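Local coordinates for protein cellulase (Xanthomonas axonopodis pv. citri, PDB 5HOS) that probably hydrolyses internal beta-1,4-glucosidic bonds of cellulose, as an endoglucanase of glycoside hydrolase family 5, at residues Cys280-Glu292 against Pro328-Ile340. Numbering follows the deposited sequence.
Sequences CNLALNGMLGYME and PQMSILSPRARRI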
ATOM      1  N   CYS A 280       3.492  22.286  -2.876  1.00 27.91           N
ATOM      2  CA  CYS A 280       3.254  20.923  -2.388  1.00 28.37           C
ATOM      3  C   CYS A 280       2.585  20.913  -1.010  1.00 27.29           C
ATOM      4  O   CYS A 280       1.673  20.115  -0.764  1.00 27.10           O
ATOM      5  CB  CYS A 280       4.555  20.114  -2.347  1.00 31.76           C
ATOM      6  SG  CYS A 280       5.143  19.506  -3.950  1.00 31.67           S
ATOM      7  N   ASN A 281       3.024  21.804  -0.121  1.00 27.82           N
ATOM      8  CA  ASN A 281       2.435  21.887   1.217  1.00 29.62           C
ATOM      9  C   ASN A 281       0.945  22.223   1.186  1.00 26.67           C
ATOM     10  O   ASN A 281       0.157  21.607   1.902  1.00 27.20           O
ATOM     11  CB  ASN A 281       3.212  22.873   2.095  1.00 31.70           C
ATOM     12  CG  ASN A 281       4.611  22.371   2.446  1.00 32.88           C
ATOM     13  OD1 ASN A 281       4.925  21.187   2.283  1.00 31.19           O
ATOM     14  ND2 ASN A 281       5.458  23.275   2.930  1.00 33.00           N
ATOM     15  N   LEU A 282       0.560  23.179   0.340  1.00 25.85           N
ATOM     16  CA  LEU A 282      -0.860  23.498   0.136  1.00 26.17           C
ATOM     17  C   LEU A 282      -1.631  22.314  -0.437  1.00 25.92           C
ATOM     18  O   LEU A 282      -2.717  21.988   0.046  1.00 26.53           O
ATOM     19  CB  LEU A 282      -1.030  24.706  -0.789  1.00 26.55           C
ATOM     20  CG  LEU A 282      -0.606  26.057  -0.201  1.00 29.53           C
ATOM     21  CD1 LEU A 282      -0.495  27.108  -1.296  1.00 31.25           C
ATOM     22  CD2 LEU A 282      -1.575  26.514   0.885  1.00 31.45           C
ATOM     23  N   ALA A 283      -1.058  21.680  -1.459  1.00 26.87           N
ATOM     24  CA  ALA A 283      -1.671  20.493  -2.096  1.00 28.39           C
ATOM     25  C   ALA A 283      -1.848  19.331  -1.122  1.00 26.85           C
ATOM     26  O   ALA A 283      -2.913  18.704  -1.079  1.00 26.53           O
ATOM     27  CB  ALA A 283      -0.847  20.048  -3.296  1.00 30.06           C
ATOM     28  N   LEU A 284      -0.810  19.066  -0.328  1.00 25.27           N
ATOM     29  CA  LEU A 284      -0.844  17.981   0.647  1.00 23.29           C
ATOM     30  C   LEU A 284      -1.939  18.217   1.682  1.00 25.64           C
ATOM     31  O   LEU A 284      -2.782  17.342   1.901  1.00 26.31           O
ATOM     32  CB  LEU A 284       0.512  17.822   1.337  1.00 23.41           C
ATOM     33  CG  LEU A 284       0.626  16.737   2.411  1.00 24.14           C
ATOM     34  CD1 LEU A 284       0.294  15.371   1.832  1.00 24.12           C
ATOM     35  CD2 LEU A 284       2.023  16.741   3.012  1.00 24.17           C
ATOM     36  N   ASN A 285      -1.918  19.396   2.309  1.00 27.30           N
ATOM     37  CA  ASN A 285      -2.955  19.794   3.274  1.00 29.38           C
ATOM     38  C   ASN A 285      -4.359  19.648   2.724  1.00 27.70           C
ATOM     39  O   ASN A 285      -5.244  19.092   3.382  1.00 26.58           O
ATOM     40  CB  ASN A 285      -2.763  21.254   3.726  1.00 33.48           C
ATOM     41  CG  ASN A 285      -2.140  21.356   5.095  1.00 37.76           C
ATOM     42  OD1 ASN A 285      -2.738  20.925   6.077  1.00 39.67           O
ATOM     43  ND2 ASN A 285      -0.936  21.928   5.175  1.00 43.79           N
ATOM     44  N   GLY A 286      -4.552  20.167   1.516  1.00 26.82           N
ATOM     45  CA  GLY A 286      -5.839  20.096   0.850  1.00 27.81           C
ATOM     46  C   GLY A 286      -6.296  18.673   0.604  1.00 26.15           C
ATOM     47  O   GLY A 286      -7.457  18.333   0.860  1.00 24.95           O
ATOM     48  N   MET A 287      -5.383  17.836   0.120  1.00 24.88           N
ATOM     49  CA  MET A 287      -5.733  16.446  -0.189  1.00 26.27           C
ATOM     50  C   MET A 287      -6.090  15.667   1.071  1.00 24.86           C
ATOM     51  O   MET A 287      -7.049  14.904   1.071  1.00 25.46           O
ATOM     52  CB  MET A 287      -4.603  15.753  -0.940  1.00 28.60           C
ATOM     53  CG  MET A 287      -5.013  14.435  -1.578  1.00 30.84           C
ATOM     54  SD  MET A 287      -3.733  13.663  -2.584  1.00 33.84           S
ATOM     55  CE  MET A 287      -2.230  14.148  -1.733  1.00 29.07           C
ATOM     56  N   LEU A 288      -5.339  15.879   2.147  1.00 24.54           N
ATOM     57  CA  LEU A 288      -5.643  15.230   3.429  1.00 23.40           C
ATOM     58  C   LEU A 288      -6.967  15.724   4.013  1.00 23.29           C
ATOM     59  O   LEU A 288      -7.750  14.932   4.523  1.00 22.43           O
ATOM     60  CB  LEU A 288      -4.496  15.425   4.423  1.00 24.58           C
ATOM     61  CG  LEU A 288      -3.161  14.805   3.977  1.00 25.43           C
ATOM     62  CD1 LEU A 288      -2.039  15.254   4.896  1.00 26.50           C
ATOM     63  CD2 LEU A 288      -3.223  13.287   3.910  1.00 26.32           C
ATOM     64  N   GLY A 289      -7.225  17.025   3.923  1.00 23.71           N
ATOM     65  CA  GLY A 289      -8.523  17.585   4.334  1.00 23.62           C
ATOM     66  C   GLY A 289      -9.686  17.065   3.506  1.00 24.59           C
ATOM     67  O   GLY A 289     -10.767  16.777   4.033  1.00 25.73           O
ATOM     68  N   TYR A 290      -9.457  16.933   2.203  1.00 23.79           N
ATOM     69  CA  TYR A 290     -10.462  16.401   1.291  1.00 25.81           C
ATOM     70  C   TYR A 290     -10.878  14.977   1.682  1.00 24.76           C
ATOM     71  O   TYR A 290     -12.077  14.662   1.721  1.00 24.29           O
ATOM     72  CB  TYR A 290      -9.947  16.472  -0.154  1.00 26.07           C
ATOM     73  CG  TYR A 290     -10.912  15.934  -1.185  1.00 26.77           C
ATOM     74  CD1 TYR A 290     -11.937  16.732  -1.708  1.00 27.97           C
ATOM     75  CD2 TYR A 290     -10.806  14.620  -1.634  1.00 27.73           C
ATOM     76  CE1 TYR A 290     -12.829  16.227  -2.649  1.00 28.76           C
ATOM     77  CE2 TYR A 290     -11.685  14.110  -2.573  1.00 28.66           C
ATOM     78  CZ  TYR A 290     -12.694  14.909  -3.080  1.00 28.46           C
ATOM     79  OH  TYR A 290     -13.560  14.372  -4.003  1.00 31.44           O
ATOM     80  N   MET A 291      -9.900  14.131   2.009  1.00 23.49           N
ATOM     81  CA  MET A 291     -10.217  12.771   2.432  1.00 23.66           C
ATOM     82  C   MET A 291     -11.041  12.757   3.734  1.00 24.67           C
ATOM     83  O   MET A 291     -12.018  12.006   3.820  1.00 24.36           O
ATOM     84  CB  MET A 291      -8.952  11.907   2.523  1.00 24.44           C
ATOM     85  CG  MET A 291      -8.360  11.574   1.156  1.00 23.64           C
ATOM     86  SD  MET A 291      -7.017  10.366   1.225  1.00 24.07           S
ATOM     87  CE  MET A 291      -5.650  11.453   1.606  1.00 24.97           C
ATOM     88  N   GLU A 292     -10.697  13.594   4.719  1.00 26.52           N
ATOM     89  CA  GLU A 292     -11.512  13.647   5.964  1.00 29.21           C
ATOM     90  C   GLU A 292     -12.924  14.202   5.718  1.00 28.34           C
ATOM     91  O   GLU A 292     -13.888  13.725   6.321  1.00 31.40           O
ATOM     92  CB  GLU A 292     -10.805  14.318   7.179  1.00 35.23           C
ATOM     93  CG  GLU A 292     -10.065  15.628   6.964  1.00 39.95           C
ATOM     94  CD  GLU A 292      -9.672  16.323   8.274  1.00 48.51           C
ATOM     95  OE1 GLU A 292     -10.571  16.778   9.012  1.00 49.67           O
ATOM     96  OE2 GLU A 292      -8.459  16.439   8.566  1.00 48.93           O
ATOM     97  N   PRO A 328      10.498  17.962   7.008  1.00 25.39           N
ATOM     98  CA  PRO A 328       9.540  19.061   6.814  1.00 27.88           C
ATOM     99  C   PRO A 328       8.081  18.643   6.668  1.00 26.43           C
ATOM    100  O   PRO A 328       7.218  19.210   7.331  1.00 26.02           O
ATOM    101  CB  PRO A 328      10.038  19.731   5.528  1.00 28.82           C
ATOM    102  CG  PRO A 328      11.509  19.503   5.545  1.00 26.70           C
ATOM    103  CD  PRO A 328      11.703  18.145   6.167  1.00 20.62           C
ATOM    104  N   GLN A 329       7.819  17.625   5.851  1.00 25.68           N
ATOM    105  CA  GLN A 329       6.438  17.226   5.552  1.00 23.95           C
ATOM    106  C   GLN A 329       5.690  16.676   6.767  1.00 24.82           C
ATOM    107  O   GLN A 329       4.459  16.677   6.773  1.00 25.77           O
ATOM    108  CB  GLN A 329       6.389  16.205   4.409  1.00 25.98           C
ATOM    109  CG  GLN A 329       6.958  16.704   3.086  1.00 27.57           C
ATOM    110  CD  GLN A 329       8.414  16.322   2.881  1.00 26.93           C
ATOM    111  OE1 GLN A 329       9.222  16.390   3.814  1.00 29.28           O
ATOM    112  NE2 GLN A 329       8.761  15.928   1.661  1.00 28.44           N
ATOM    113  N   MET A 330       6.422  16.209   7.786  1.00 24.42           N
ATOM    114  CA  MET A 330       5.806  15.700   9.012  1.00 26.44           C
ATOM    115  C   MET A 330       4.993  16.752   9.781  1.00 26.27           C
ATOM    116  O   MET A 330       4.043  16.403  10.484  1.00 27.92           O
ATOM    117  CB  MET A 330       6.875  15.076   9.936  1.00 27.28           C
ATOM    118  CG  MET A 330       6.324  14.286  11.119  1.00 29.17           C
ATOM    119  SD  MET A 330       5.160  12.969  10.671  1.00 29.68           S
ATOM    120  CE  MET A 330       6.239  11.930   9.681  1.00 30.31           C
ATOM    121  N   SER A 331       5.343  18.033   9.643  1.00 25.93           N
ATOM    122  CA  SER A 331       4.580  19.103  10.301  1.00 27.12           C
ATOM    123  C   SER A 331       3.149  19.219   9.756  1.00 28.00           C
ATOM    124  O   SER A 331       2.279  19.771  10.425  1.00 29.26           O
ATOM    125  CB  SER A 331       5.308  20.450  10.190  1.00 28.12           C
ATOM    126  OG  SER A 331       5.261  20.943   8.866  1.00 28.51           O
ATOM    127  N   ILE A 332       2.915  18.700   8.549  1.00 27.36           N
ATOM    128  CA  ILE A 332       1.566  18.570   7.985  1.00 27.10           C
ATOM    129  C   ILE A 332       0.967  17.191   8.261  1.00 26.04           C
ATOM    130  O   ILE A 332      -0.201  17.095   8.642  1.00 26.64           O
ATOM    131  CB  ILE A 332       1.571  18.846   6.465  1.00 28.87           C
ATOM    132  CG1 ILE A 332       2.071  20.274   6.194  1.00 31.55           C
ATOM    133  CG2 ILE A 332       0.174  18.633   5.873  1.00 28.86           C
ATOM    134  CD1 ILE A 332       2.524  20.530   4.770  1.00 32.43           C
ATOM    135  N   LEU A 333       1.752  16.132   8.056  1.00 24.93           N
ATOM    136  CA  LEU A 333       1.245  14.758   8.218  1.00 25.61           C
ATOM    137  C   LEU A 333       0.826  14.450   9.648  1.00 26.66           C
ATOM    138  O   LEU A 333      -0.194  13.785   9.864  1.00 26.60           O
ATOM    139  CB  LEU A 333       2.278  13.729   7.758  1.00 24.98           C
ATOM    140  CG  LEU A 333       2.623  13.736   6.270  1.00 26.97           C
ATOM    141  CD1 LEU A 333       3.904  12.954   6.008  1.00 27.01           C
ATOM    142  CD2 LEU A 333       1.469  13.175   5.439  1.00 29.00           C
ATOM    143  N   SER A 334       1.602  14.941  10.616  1.00 26.01           N
ATOM    144  CA  SER A 334       1.365  14.616  12.021  1.00 25.91           C
ATOM    145  C   SER A 334       0.024  15.148  12.559  1.00 24.81           C
ATOM    146  O   SER A 334      -0.754  14.364  13.102  1.00 26.17           O
ATOM    147  CB  SER A 334       2.553  15.041  12.898  1.00 25.77           C
ATOM    148  OG  SER A 334       2.369  14.614  14.233  1.00 28.97           O
ATOM    149  N   PRO A 335      -0.265  16.461  12.403  1.00 26.67           N
ATOM    150  CA  PRO A 335      -1.582  16.931  12.875  1.00 26.41           C
ATOM    151  C   PRO A 335      -2.776  16.303  12.135  1.00 25.96           C
ATOM    152  O   PRO A 335      -3.830  16.104  12.740  1.00 26.92           O
ATOM    153  CB  PRO A 335      -1.535  18.458  12.674  1.00 26.60           C
ATOM    154  CG  PRO A 335      -0.319  18.744  11.866  1.00 27.78           C
ATOM    155  CD  PRO A 335       0.613  17.578  11.996  1.00 27.89           C
ATOM    156  N   ARG A 336      -2.610  15.987  10.853  1.00 25.36           N
ATOM    157  CA  ARG A 336      -3.664  15.310  10.084  1.00 26.85           C
ATOM    158  C   ARG A 336      -3.877  13.880  10.589  1.00 25.62           C
ATOM    159  O   ARG A 336      -5.018  13.439  10.759  1.00 26.67           O
ATOM    160  CB  ARG A 336      -3.337  15.326   8.589  1.00 28.10           C
ATOM    161  CG  ARG A 336      -3.335  16.722   7.980  1.00 31.06           C
ATOM    162  CD  ARG A 336      -4.747  17.253   7.791  1.00 35.09           C
ATOM    163  NE  ARG A 336      -4.754  18.569   7.152  1.00 39.99           N
ATOM    164  CZ  ARG A 336      -5.849  19.276   6.867  1.00 42.12           C
ATOM    165  NH1 ARG A 336      -5.729  20.464   6.284  1.00 43.14           N
ATOM    166  NH2 ARG A 336      -7.063  18.809   7.161  1.00 39.67           N
ATOM    167  N   ALA A 337      -2.779  13.174  10.849  1.00 24.63           N
ATOM    168  CA  ALA A 337      -2.844  11.850  11.473  1.00 25.09           C
ATOM    169  C   ALA A 337      -3.523  11.905  12.842  1.00 25.61           C
ATOM    170  O   ALA A 337      -4.351  11.054  13.159  1.00 23.97           O
ATOM    171  CB  ALA A 337      -1.452  11.238  11.593  1.00 23.42           C
ATOM    172  N   ARG A 338      -3.186  12.922  13.636  1.00 26.48           N
ATOM    173  CA  ARG A 338      -3.771  13.078  14.974  1.00 27.38           C
ATOM    174  C   ARG A 338      -5.297  13.198  14.952  1.00 26.55           C
ATOM    175  O   ARG A 338      -5.967  12.619  15.797  1.00 28.24           O
ATOM    176  CB  ARG A 338      -3.160  14.276  15.706  1.00 30.05           C
ATOM    177  CG  ARG A 338      -3.512  14.330  17.182  1.00 33.99           C
ATOM    178  CD  ARG A 338      -2.751  15.433  17.899  1.00 40.49           C
ATOM    179  NE  ARG A 338      -2.713  15.194  19.345  1.00 50.00           N
ATOM    180  CZ  ARG A 338      -1.851  15.746  20.202  1.00 54.35           C
ATOM    181  NH1 ARG A 338      -0.912  16.605  19.797  1.00 59.62           N
ATOM    182  NH2 ARG A 338      -1.926  15.432  21.493  1.00 56.98           N
ATOM    183  N   ARG A 339      -5.836  13.948  13.996  1.00 27.24           N
ATOM    184  CA  ARG A 339      -7.295  14.054  13.821  1.00 29.93           C
ATOM    185  C   ARG A 339      -7.952  12.688  13.552  1.00 29.02           C
ATOM    186  O   ARG A 339      -9.091  12.449  13.962  1.00 31.70           O
ATOM    187  CB  ARG A 339      -7.641  15.057  12.705  1.00 35.23           C
ATOM    188  CG  ARG A 339      -7.469  16.514  13.125  1.00 41.69           C
ATOM    189  CD  ARG A 339      -7.596  17.511  11.969  1.00 49.45           C
ATOM    190  NE  ARG A 339      -6.291  18.048  11.553  1.00 53.60           N
ATOM    191  CZ  ARG A 339      -6.094  19.171  10.851  1.00 57.91           C
ATOM    192  NH1 ARG A 339      -7.115  19.932  10.446  1.00 63.05           N
ATOM    193  NH2 ARG A 339      -4.849  19.547  10.548  1.00 60.05           N
ATOM    194  N   ILE A 340      -7.222  11.802  12.872  1.00 27.95           N
ATOM    195  CA  ILE A 340      -7.686  10.441  12.587  1.00 27.28           C
ATOM    196  C   ILE A 340      -7.555   9.523  13.805  1.00 27.61           C
ATOM    197  O   ILE A 340      -8.505   8.808  14.141  1.00 30.07           O
ATOM    198  CB  ILE A 340      -6.950   9.861  11.345  1.00 25.80           C
ATOM    199  CG1 ILE A 340      -7.367  10.654  10.098  1.00 28.40           C
ATOM    200  CG2 ILE A 340      -7.246   8.375  11.144  1.00 22.80           C
ATOM    201  CD1 ILE A 340      -6.392  10.563   8.951  1.00 29.64           C
TER
HETATM  202  O   HOH W   1      -1.940  19.827   8.579  1.00 38.87           O
HETATM  203  O   HOH W   2      -6.995  14.161   8.930  1.00 30.01           O
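Arg-336 reaches across to Asn-285, Leu-288, Gly-289 and Glu-292, a knob in a hole between two outer helices of the (beta/alpha)8 barrel. Helix 278-293 links strands 267-273 and 298-306, and helix 330-341 follows that last strand. Helix 280-292 and helix 330-340 run nearly parallel, their axes 11° apart.

Arg-336 CB and CG pack on Leu-288 CD1, with CG at 3.7 Å. CD lies against Leu-288 CB. The bend at chi2 (-75°) carries the chain across helix 278-293, and the NH1-NH2 edge lies along it, between Asn-285 and Glu-292. NE and NH1 grip one atom, Asn-285 OD1, side-on. The Arg-336 NH1 bond to Asn-285 OD1 is 3.0 Å and the straighter of the two, at 157°. OD1 lies in the guanidinium plane, while the amide plane is turned well away from it. Arg-336 NH2 passes over Gly-289 CA at 3.4 Å and forms a salt bridge to Glu-292 OE2. The carboxylate stands almost perpendicular to the guanidinium. Asn-285 O and Gly-289 N lie above one face, displaced toward its rim, and Arg-339 NH2 lies on the opposite face, also displaced. These contacts would restrict rotation of the group.

The second knob, Ile-332, meets Asn-281 OD1 with its CD1 at 3.5 Å, and CG2 packs on Leu-284 CD2 and the Asn-285 amide. Leu-333 CD2 touches Leu-288 CD1 on the barrel side, where Trp-301 and Trp-303 of strand 298-306 continue the apolar layer.

Two waters link the helices. One donates to Asn-285 OD1 and Ile-332 O. The other bridges Glu-292 OE2, at 2.7 Å, to Arg-336 O.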